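Local atomic coordinates of SspB protein (Streptomyces clavuligerus, PDB entry 6JUF), a protein that probably acts as a metal-binding DNase in the SspABCD-SspE bacterial defence system, which senses phosphorothioate-modified DNA and counters phages. Residues Arg16-Leu27 with Met56-Phe67. Residues are numbered along the deposited sequence; the frame is centred on the assembly and turned at random.
Sequences RHETFAPRFGWL and MVYAMRYWSRAF
The indole N-H of Trp-63 is spent on the carbonyl of Phe-20, NE1 to O 2.9 Å, with the acceptor close to the indole plane and an N-H...O angle of 152°. That bond helps set the rotation of a ring that is also sandwiched: Pro-22 CG stands almost exactly over the six-membered ring, 3.6 Å from its centroid in a CH-pi contact, while Tyr-62 CE2 lies near the rim of the opposite face. One buried helical tryptophan can thus hold a loop by its backbone and a proline at once. Here the helix is 57-66 of the DUF4007 protein, and the loop, entering helix 24-34, includes a type I' turn from His-17 to Phe-20. The His-17 ring sends its edge toward the face of Tyr-62; its NE2 bonds to Asp-172 of helix 166-180. Further along, Trp-26 packs over Met-60 with one face. Arg-23 CD lies over the opposite face near its rim, and Trp-26 CZ2 stands over the centre of the Arg-23 guanidinium, whose NH1 forms a salt bridge with Glu-105 of the second subunit. The Met-56 chain runs out extended (chi2 166°), carrying SD to the edge of the Trp-26 six-membered ring and obliquely toward the Phe-20 ring, two Met-aromatic contacts. Glu-18, a magnesium ligand although no metal is bound here, is joined through OE2 and one water to Ala-59 N.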
ATOM      1  N   ARG B  16      17.789   5.416 -12.579  1.00  8.34           N
ATOM      2  CA  ARG B  16      17.122   4.619 -13.650  1.00  9.69           C
ATOM      3  C   ARG B  16      15.625   4.427 -13.354  1.00  9.80           C
ATOM      4  O   ARG B  16      14.859   4.007 -14.254  1.00 11.73           O
ATOM      5  CB  ARG B  16      17.776   3.236 -13.748  1.00 14.07           C
ATOM      6  CG  ARG B  16      19.278   3.272 -13.962  1.00 20.62           C
ATOM      7  CD  ARG B  16      19.670   3.123 -15.384  1.00 25.62           C
ATOM      8  NE  ARG B  16      21.141   3.057 -15.542  1.00 22.55           N
ATOM      9  CZ  ARG B  16      21.756   2.148 -16.305  1.00 24.28           C
ATOM     10  NH1 ARG B  16      21.042   1.209 -16.987  1.00 20.24           N
ATOM     11  NH2 ARG B  16      23.085   2.146 -16.416  1.00 25.07           N
ATOM     12  N   HIS B  17      15.165   4.736 -12.126  1.00  9.48           N
ATOM     13  CA  HIS B  17      13.744   4.717 -11.784  1.00  8.19           C
ATOM     14  C   HIS B  17      13.057   5.975 -12.257  1.00 10.11           C
ATOM     15  O   HIS B  17      11.823   6.105 -12.161  1.00  9.36           O
ATOM     16  CB  HIS B  17      13.606   4.649 -10.252  1.00  9.90           C
ATOM     17  CG  HIS B  17      14.609   5.545  -9.541  1.00  8.12           C
ATOM     18  ND1 HIS B  17      14.470   6.906  -9.514  1.00 10.08           N
ATOM     19  CD2 HIS B  17      15.806   5.253  -8.879  1.00  8.67           C
ATOM     20  CE1 HIS B  17      15.552   7.430  -8.819  1.00  8.13           C
ATOM     21  NE2 HIS B  17      16.334   6.399  -8.451  1.00 10.15           N
ATOM     22  N   GLU B  18      13.829   6.931 -12.762  1.00 12.13           N
ATOM     23  CA  GLU B  18      13.312   8.260 -13.243  1.00 12.24           C
ATOM     24  C   GLU B  18      12.429   8.954 -12.240  1.00 11.30           C
ATOM     25  O   GLU B  18      11.465   9.650 -12.601  1.00 13.70           O
ATOM     26  CB  GLU B  18      12.596   8.110 -14.637  1.00 11.75           C
ATOM     27  CG  GLU B  18      13.602   7.622 -15.671  1.00 15.73           C
ATOM     28  CD  GLU B  18      12.994   7.299 -17.015  1.00 17.91           C
ATOM     29  OE1 GLU B  18      12.496   8.283 -17.581  1.00 17.47           O
ATOM     30  OE2 GLU B  18      13.106   6.167 -17.541  1.00 21.67           O
ATOM     31  N   THR B  19      12.807   8.833 -10.977  1.00 10.14           N
ATOM     32  CA  THR B  19      12.096   9.396  -9.802  1.00 12.27           C
ATOM     33  C   THR B  19      10.788   8.715  -9.461  1.00 12.24           C
ATOM     34  O   THR B  19      10.074   9.190  -8.563  1.00 12.14           O
ATOM     35  CB  THR B  19      11.869  10.962  -9.791  1.00 14.05           C
ATOM     36  OG1 THR B  19      10.773  11.365 -10.628  1.00 16.24           O
ATOM     37  CG2 THR B  19      13.151  11.722 -10.217  1.00 17.84           C
ATOM     38  N   PHE B  20      10.427   7.625 -10.137  1.00  9.37           N
ATOM     39  CA  PHE B  20       9.278   6.808  -9.686  1.00 10.20           C
ATOM     40  C   PHE B  20       9.693   5.899  -8.513  1.00  8.87           C
ATOM     41  O   PHE B  20      10.594   5.091  -8.678  1.00  9.01           O
ATOM     42  CB  PHE B  20       8.858   5.877 -10.817  1.00 10.78           C
ATOM     43  CG  PHE B  20       8.154   6.600 -11.972  1.00 11.66           C
ATOM     44  CD1 PHE B  20       6.950   7.267 -11.760  1.00 12.70           C
ATOM     45  CD2 PHE B  20       8.721   6.595 -13.247  1.00 11.34           C
ATOM     46  CE1 PHE B  20       6.262   7.900 -12.817  1.00 12.15           C
ATOM     47  CE2 PHE B  20       8.047   7.206 -14.315  1.00 13.79           C
ATOM     48  CZ  PHE B  20       6.840   7.873 -14.079  1.00 12.89           C
ATOM     49  N   ALA B  21       9.020   6.075  -7.363  1.00  8.87           N
ATOM     50  CA  ALA B  21       9.237   5.203  -6.194  1.00  7.60           C
ATOM     51  C   ALA B  21       8.546   3.884  -6.440  1.00  7.78           C
ATOM     52  O   ALA B  21       7.728   3.782  -7.355  1.00  7.93           O
ATOM     53  CB  ALA B  21       8.748   5.901  -4.938  1.00  8.33           C
ATOM     54  N   PRO B  22       8.874   2.837  -5.657  1.00  7.15           N
ATOM     55  CA  PRO B  22       8.289   1.514  -5.963  1.00  8.01           C
ATOM     56  C   PRO B  22       6.755   1.504  -5.842  1.00  7.85           C
ATOM     57  O   PRO B  22       6.196   2.226  -5.027  1.00  7.94           O
ATOM     58  CB  PRO B  22       8.924   0.586  -4.889  1.00  7.81           C
ATOM     59  CG  PRO B  22      10.193   1.307  -4.490  1.00  8.53           C
ATOM     60  CD  PRO B  22       9.893   2.764  -4.594  1.00  8.31           C
ATOM     61  N   ARG B  23       6.100   0.684  -6.620  1.00  8.22           N
ATOM     62  CA  ARG B  23       4.681   0.454  -6.510  1.00  6.73           C
ATOM     63  C   ARG B  23       4.405  -1.037  -6.390  1.00  8.16           C
ATOM     64  O   ARG B  23       5.098  -1.842  -7.040  1.00  9.20           O
ATOM     65  CB  ARG B  23       3.995   0.904  -7.827  1.00  7.05           C
ATOM     66  CG  ARG B  23       4.306   2.337  -8.261  1.00 10.12           C
ATOM     67  CD  ARG B  23       3.321   2.837  -9.323  1.00  8.36           C
ATOM     68  NE  ARG B  23       3.866   4.045  -9.926  1.00  9.64           N
ATOM     69  CZ  ARG B  23       3.254   4.729 -10.879  1.00 11.16           C
ATOM     70  NH1 ARG B  23       2.092   4.254 -11.369  1.00 11.38           N
ATOM     71  NH2 ARG B  23       3.827   5.814 -11.410  1.00 11.95           N
ATOM     72  N   PHE B  24       3.404  -1.417  -5.569  1.00  7.32           N
ATOM     73  CA  PHE B  24       3.114  -2.821  -5.453  1.00  6.42           C
ATOM     74  C   PHE B  24       2.745  -3.465  -6.823  1.00  7.65           C
ATOM     75  O   PHE B  24       3.226  -4.528  -7.186  1.00  8.03           O
ATOM     76  CB  PHE B  24       1.964  -3.101  -4.459  1.00  6.29           C
ATOM     77  CG  PHE B  24       1.437  -4.491  -4.562  1.00  7.58           C
ATOM     78  CD1 PHE B  24       2.212  -5.580  -4.124  1.00  8.44           C
ATOM     79  CD2 PHE B  24       0.228  -4.760  -5.229  1.00  9.28           C
ATOM     80  CE1 PHE B  24       1.776  -6.894  -4.325  1.00  9.01           C
ATOM     81  CE2 PHE B  24      -0.211  -6.077  -5.378  1.00  9.50           C
ATOM     82  CZ  PHE B  24       0.568  -7.144  -4.937  1.00  8.37           C
ATOM     83  N   GLY B  25       1.841  -2.747  -7.534  1.00  7.73           N
ATOM     84  CA  GLY B  25       1.372  -3.238  -8.857  1.00  7.37           C
ATOM     85  C   GLY B  25       2.544  -3.547  -9.775  1.00  7.98           C
ATOM     86  O   GLY B  25       2.499  -4.533 -10.526  1.00  9.48           O
ATOM     87  N   TRP B  26       3.608  -2.740  -9.683  1.00  8.12           N
ATOM     88  CA  TRP B  26       4.787  -2.988 -10.537  1.00  9.44           C
ATOM     89  C   TRP B  26       5.522  -4.258 -10.155  1.00  8.88           C
ATOM     90  O   TRP B  26       5.963  -5.025 -11.050  1.00  8.94           O
ATOM     91  CB  TRP B  26       5.735  -1.812 -10.451  1.00 10.30           C
ATOM     92  CG  TRP B  26       5.245  -0.602 -11.197  1.00  9.20           C
ATOM     93  CD1 TRP B  26       4.051  -0.422 -11.846  1.00  8.87           C
ATOM     94  CD2 TRP B  26       6.015   0.654 -11.405  1.00  8.27           C
ATOM     95  NE1 TRP B  26       3.988   0.863 -12.430  1.00  9.13           N
ATOM     96  CE2 TRP B  26       5.142   1.550 -12.156  1.00 11.81           C
ATOM     97  CE3 TRP B  26       7.253   1.104 -10.990  1.00 10.61           C
ATOM     98  CZ2 TRP B  26       5.563   2.809 -12.581  1.00 11.34           C
ATOM     99  CZ3 TRP B  26       7.650   2.398 -11.382  1.00 12.52           C
ATOM    100  CH2 TRP B  26       6.825   3.232 -12.137  1.00 12.41           C
ATOM    101  N   LEU B  27       5.680  -4.521  -8.840  1.00  7.87           N
ATOM    102  CA  LEU B  27       6.422  -5.724  -8.418  1.00  8.79           C
ATOM    103  C   LEU B  27       5.599  -6.972  -8.840  1.00  8.57           C
ATOM    104  O   LEU B  27       6.097  -7.939  -9.333  1.00 10.07           O
ATOM    105  CB  LEU B  27       6.613  -5.714  -6.930  1.00  9.17           C
ATOM    106  CG  LEU B  27       7.431  -4.532  -6.421  1.00  9.18           C
ATOM    107  CD1 LEU B  27       7.593  -4.712  -4.909  1.00  9.50           C
ATOM    108  CD2 LEU B  27       8.787  -4.388  -7.176  1.00  9.00           C
ATOM    109  N   MET B  56       7.306   4.341 -18.093  1.00 11.02           N
ATOM    110  CA  MET B  56       7.383   3.542 -16.833  1.00 10.09           C
ATOM    111  C   MET B  56       8.004   2.142 -16.982  1.00  9.41           C
ATOM    112  O   MET B  56       8.373   1.496 -15.983  1.00 10.29           O
ATOM    113  CB  MET B  56       5.994   3.425 -16.198  1.00 12.25           C
ATOM    114  CG  MET B  56       5.412   4.744 -15.805  1.00 12.12           C
ATOM    115  SD  MET B  56       3.656   4.440 -15.475  1.00 15.27           S
ATOM    116  CE  MET B  56       3.131   6.144 -15.376  1.00 16.74           C
ATOM    117  N   VAL B  57       8.205   1.697 -18.240  1.00  8.25           N
ATOM    118  CA  VAL B  57       8.707   0.331 -18.452  1.00  9.45           C
ATOM    119  C   VAL B  57      10.061   0.079 -17.779  1.00  7.91           C
ATOM    120  O   VAL B  57      10.262  -0.919 -17.093  1.00  8.99           O
ATOM    121  CB  VAL B  57       8.710  -0.061 -19.937  1.00  9.43           C
ATOM    122  CG1 VAL B  57       9.326  -1.456 -20.128  1.00 10.21           C
ATOM    123  CG2 VAL B  57       7.288   0.040 -20.564  1.00  9.56           C
ATOM    124  N   TYR B  58      11.005   0.965 -18.033  1.00  8.43           N
ATOM    125  CA  TYR B  58      12.325   0.789 -17.472  1.00  8.96           C
ATOM    126  C   TYR B  58      12.342   0.855 -15.936  1.00  9.97           C
ATOM    127  O   TYR B  58      12.998   0.055 -15.288  1.00  9.88           O
ATOM    128  CB  TYR B  58      13.341   1.761 -18.093  1.00 10.09           C
ATOM    129  CG  TYR B  58      14.682   1.154 -17.988  1.00  9.52           C
ATOM    130  CD1 TYR B  58      15.159   0.425 -19.048  1.00 13.04           C
ATOM    131  CD2 TYR B  58      15.465   1.279 -16.810  1.00 11.56           C
ATOM    132  CE1 TYR B  58      16.345  -0.185 -18.989  1.00 12.65           C
ATOM    133  CE2 TYR B  58      16.714   0.642 -16.740  1.00 12.64           C
ATOM    134  CZ  TYR B  58      17.117  -0.077 -17.857  1.00 16.84           C
ATOM    135  OH  TYR B  58      18.354  -0.668 -17.858  1.00 36.86           O
ATOM    136  N   ALA B  59      11.609   1.814 -15.388  1.00  8.29           N
ATOM    137  CA  ALA B  59      11.527   1.928 -13.920  1.00  8.23           C
ATOM    138  C   ALA B  59      10.986   0.628 -13.317  1.00  8.04           C
ATOM    139  O   ALA B  59      11.480   0.141 -12.315  1.00  9.06           O
ATOM    140  CB  ALA B  59      10.676   3.125 -13.522  1.00  9.25           C
ATOM    141  N   MET B  60       9.973   0.054 -13.954  1.00  9.04           N
ATOM    142  CA  MET B  60       9.406  -1.222 -13.473  1.00 10.15           C
ATOM    143  C   MET B  60      10.455  -2.363 -13.520  1.00  8.98           C
ATOM    144  O   MET B  60      10.608  -3.116 -12.557  1.00  9.55           O
ATOM    145  CB  MET B  60       8.182  -1.576 -14.321  1.00 12.09           C
ATOM    146  CG  MET B  60       7.482  -2.878 -13.927  1.00 11.81           C
ATOM    147  SD  MET B  60       6.180  -3.212 -15.105  1.00 13.57           S
ATOM    148  CE  MET B  60       4.992  -4.114 -14.120  1.00 14.84           C
ATOM    149  N   ARG B  61      11.184  -2.443 -14.646  1.00  7.84           N
ATOM    150  CA  ARG B  61      12.276  -3.393 -14.806  1.00  7.94           C
ATOM    151  C   ARG B  61      13.350  -3.198 -13.722  1.00  7.91           C
ATOM    152  O   ARG B  61      13.799  -4.181 -13.081  1.00  8.60           O
ATOM    153  CB  ARG B  61      12.855  -3.179 -16.211  1.00  8.73           C
ATOM    154  CG  ARG B  61      14.107  -4.027 -16.562  1.00 10.02           C
ATOM    155  CD  ARG B  61      14.629  -3.576 -17.926  1.00  8.66           C
ATOM    156  NE  ARG B  61      15.856  -4.248 -18.247  1.00 14.13           N
ATOM    157  CZ  ARG B  61      16.424  -4.167 -19.452  1.00 14.55           C
ATOM    158  NH1 ARG B  61      15.806  -3.445 -20.408  1.00 14.78           N
ATOM    159  NH2 ARG B  61      17.571  -4.795 -19.685  1.00 16.88           N
ATOM    160  N   TYR B  62      13.749  -1.927 -13.511  1.00  7.16           N
ATOM    161  CA  TYR B  62      14.761  -1.552 -12.543  1.00  7.43           C
ATOM    162  C   TYR B  62      14.375  -2.040 -11.128  1.00  7.67           C
ATOM    163  O   TYR B  62      15.158  -2.634 -10.420  1.00  9.34           O
ATOM    164  CB  TYR B  62      15.014  -0.022 -12.578  1.00  7.18           C
ATOM    165  CG  TYR B  62      15.859   0.382 -11.386  1.00  8.67           C
ATOM    166  CD1 TYR B  62      17.255   0.260 -11.396  1.00 10.41           C
ATOM    167  CD2 TYR B  62      15.215   0.856 -10.207  1.00  8.43           C
ATOM    168  CE1 TYR B  62      17.995   0.562 -10.257  1.00 10.21           C
ATOM    169  CE2 TYR B  62      15.978   1.186  -9.075  1.00  8.77           C
ATOM    170  CZ  TYR B  62      17.378   1.017  -9.128  1.00  9.65           C
ATOM    171  OH  TYR B  62      18.118   1.297  -8.005  1.00  8.60           O
ATOM    172  N   TRP B  63      13.130  -1.777 -10.754  1.00  8.02           N
ATOM    173  CA  TRP B  63      12.688  -2.070  -9.380  1.00  7.62           C
ATOM    174  C   TRP B  63      12.715  -3.566  -9.158  1.00  7.76           C
ATOM    175  O   TRP B  63      13.086  -4.035  -8.079  1.00  7.81           O
ATOM    176  CB  TRP B  63      11.352  -1.444  -8.999  1.00  7.54           C
ATOM    177  CG  TRP B  63      11.487  -0.000  -8.695  1.00  7.80           C
ATOM    178  CD1 TRP B  63      10.837   1.063  -9.303  1.00  8.51           C
ATOM    179  CD2 TRP B  63      12.333   0.586  -7.638  1.00  8.08           C
ATOM    180  NE1 TRP B  63      11.249   2.282  -8.720  1.00  8.37           N
ATOM    181  CE2 TRP B  63      12.134   2.045  -7.710  1.00  8.39           C
ATOM    182  CE3 TRP B  63      13.180   0.056  -6.642  1.00  6.91           C
ATOM    183  CZ2 TRP B  63      12.808   2.925  -6.852  1.00  9.29           C
ATOM    184  CZ3 TRP B  63      13.842   0.964  -5.782  1.00  7.76           C
ATOM    185  CH2 TRP B  63      13.656   2.347  -5.893  1.00  8.76           C
ATOM    186  N   SER B  64      12.296  -4.347 -10.154  1.00  8.00           N
ATOM    187  CA  SER B  64      12.377  -5.827  -9.973  1.00  9.09           C
ATOM    188  C   SER B  64      13.822  -6.302  -9.759  1.00  8.07           C
ATOM    189  O   SER B  64      14.036  -7.138  -8.877  1.00 10.11           O
ATOM    190  CB  SER B  64      11.847  -6.520 -11.214  1.00 13.00           C
ATOM    191  OG  SER B  64      10.440  -6.525 -11.112  1.00 14.94           O
ATOM    192  N   ARG B  65      14.796  -5.785 -10.540  1.00  9.69           N
ATOM    193  CA  ARG B  65      16.214  -6.146 -10.385  1.00 10.98           C
ATOM    194  C   ARG B  65      16.707  -5.669  -9.002  1.00  7.54           C
ATOM    195  O   ARG B  65      17.403  -6.376  -8.289  1.00  9.29           O
ATOM    196  CB  ARG B  65      16.976  -5.482 -11.527  1.00 11.31           C
ATOM    197  CG  ARG B  65      18.395  -5.924 -11.902  1.00 19.44           C
ATOM    198  CD  ARG B  65      18.702  -5.305 -13.281  1.00 20.94           C
ATOM    199  NE  ARG B  65      19.041  -3.823 -13.361  1.00 31.82           N
ATOM    200  CZ  ARG B  65      18.627  -2.933 -14.302  1.00 25.43           C
ATOM    201  NH1 ARG B  65      17.769  -3.282 -15.271  1.00 23.61           N
ATOM    202  NH2 ARG B  65      19.016  -1.678 -14.265  1.00 28.46           N
ATOM    203  N   ALA B  66      16.322  -4.439  -8.664  1.00  7.16           N
ATOM    204  CA  ALA B  66      16.889  -3.777  -7.426  1.00  6.78           C
ATOM    205  C   ALA B  66      16.415  -4.482  -6.174  1.00  7.71           C
ATOM    206  O   ALA B  66      17.112  -4.579  -5.163  1.00  9.56           O
ATOM    207  CB  ALA B  66      16.455  -2.295  -7.402  1.00  7.87           C
ATOM    208  N   PHE B  67      15.187  -4.978  -6.227  1.00  6.92           N
ATOM    209  CA  PHE B  67      14.626  -5.712  -5.046  1.00  7.46           C
ATOM    210  C   PHE B  67      15.052  -7.193  -5.084  1.00  7.57           C
ATOM    211  O   PHE B  67      14.622  -7.976  -4.233  1.00  9.36           O
ATOM    212  CB  PHE B  67      13.080  -5.595  -4.958  1.00  7.39           C
ATOM    213  CG  PHE B  67      12.621  -4.284  -4.366  1.00  6.32           C
ATOM    214  CD1 PHE B  67      12.930  -3.966  -3.035  1.00  7.77           C
ATOM    215  CD2 PHE B  67      11.918  -3.375  -5.136  1.00  7.19           C
ATOM    216  CE1 PHE B  67      12.502  -2.759  -2.496  1.00  7.06           C
ATOM    217  CE2 PHE B  67      11.517  -2.167  -4.624  1.00  6.89           C
ATOM    218  CZ  PHE B  67      11.810  -1.823  -3.295  1.00  7.21           C
TER
HETATM  219  O   HOH W   1      11.017   4.345 -16.741  1.00 14.72           O
HETATM  220  O   HOH W   2       8.858  -4.103 -10.748  1.00 16.93           O
HETATM  221  O   HOH W   3       8.931  -8.645  -9.463  1.00 14.46           O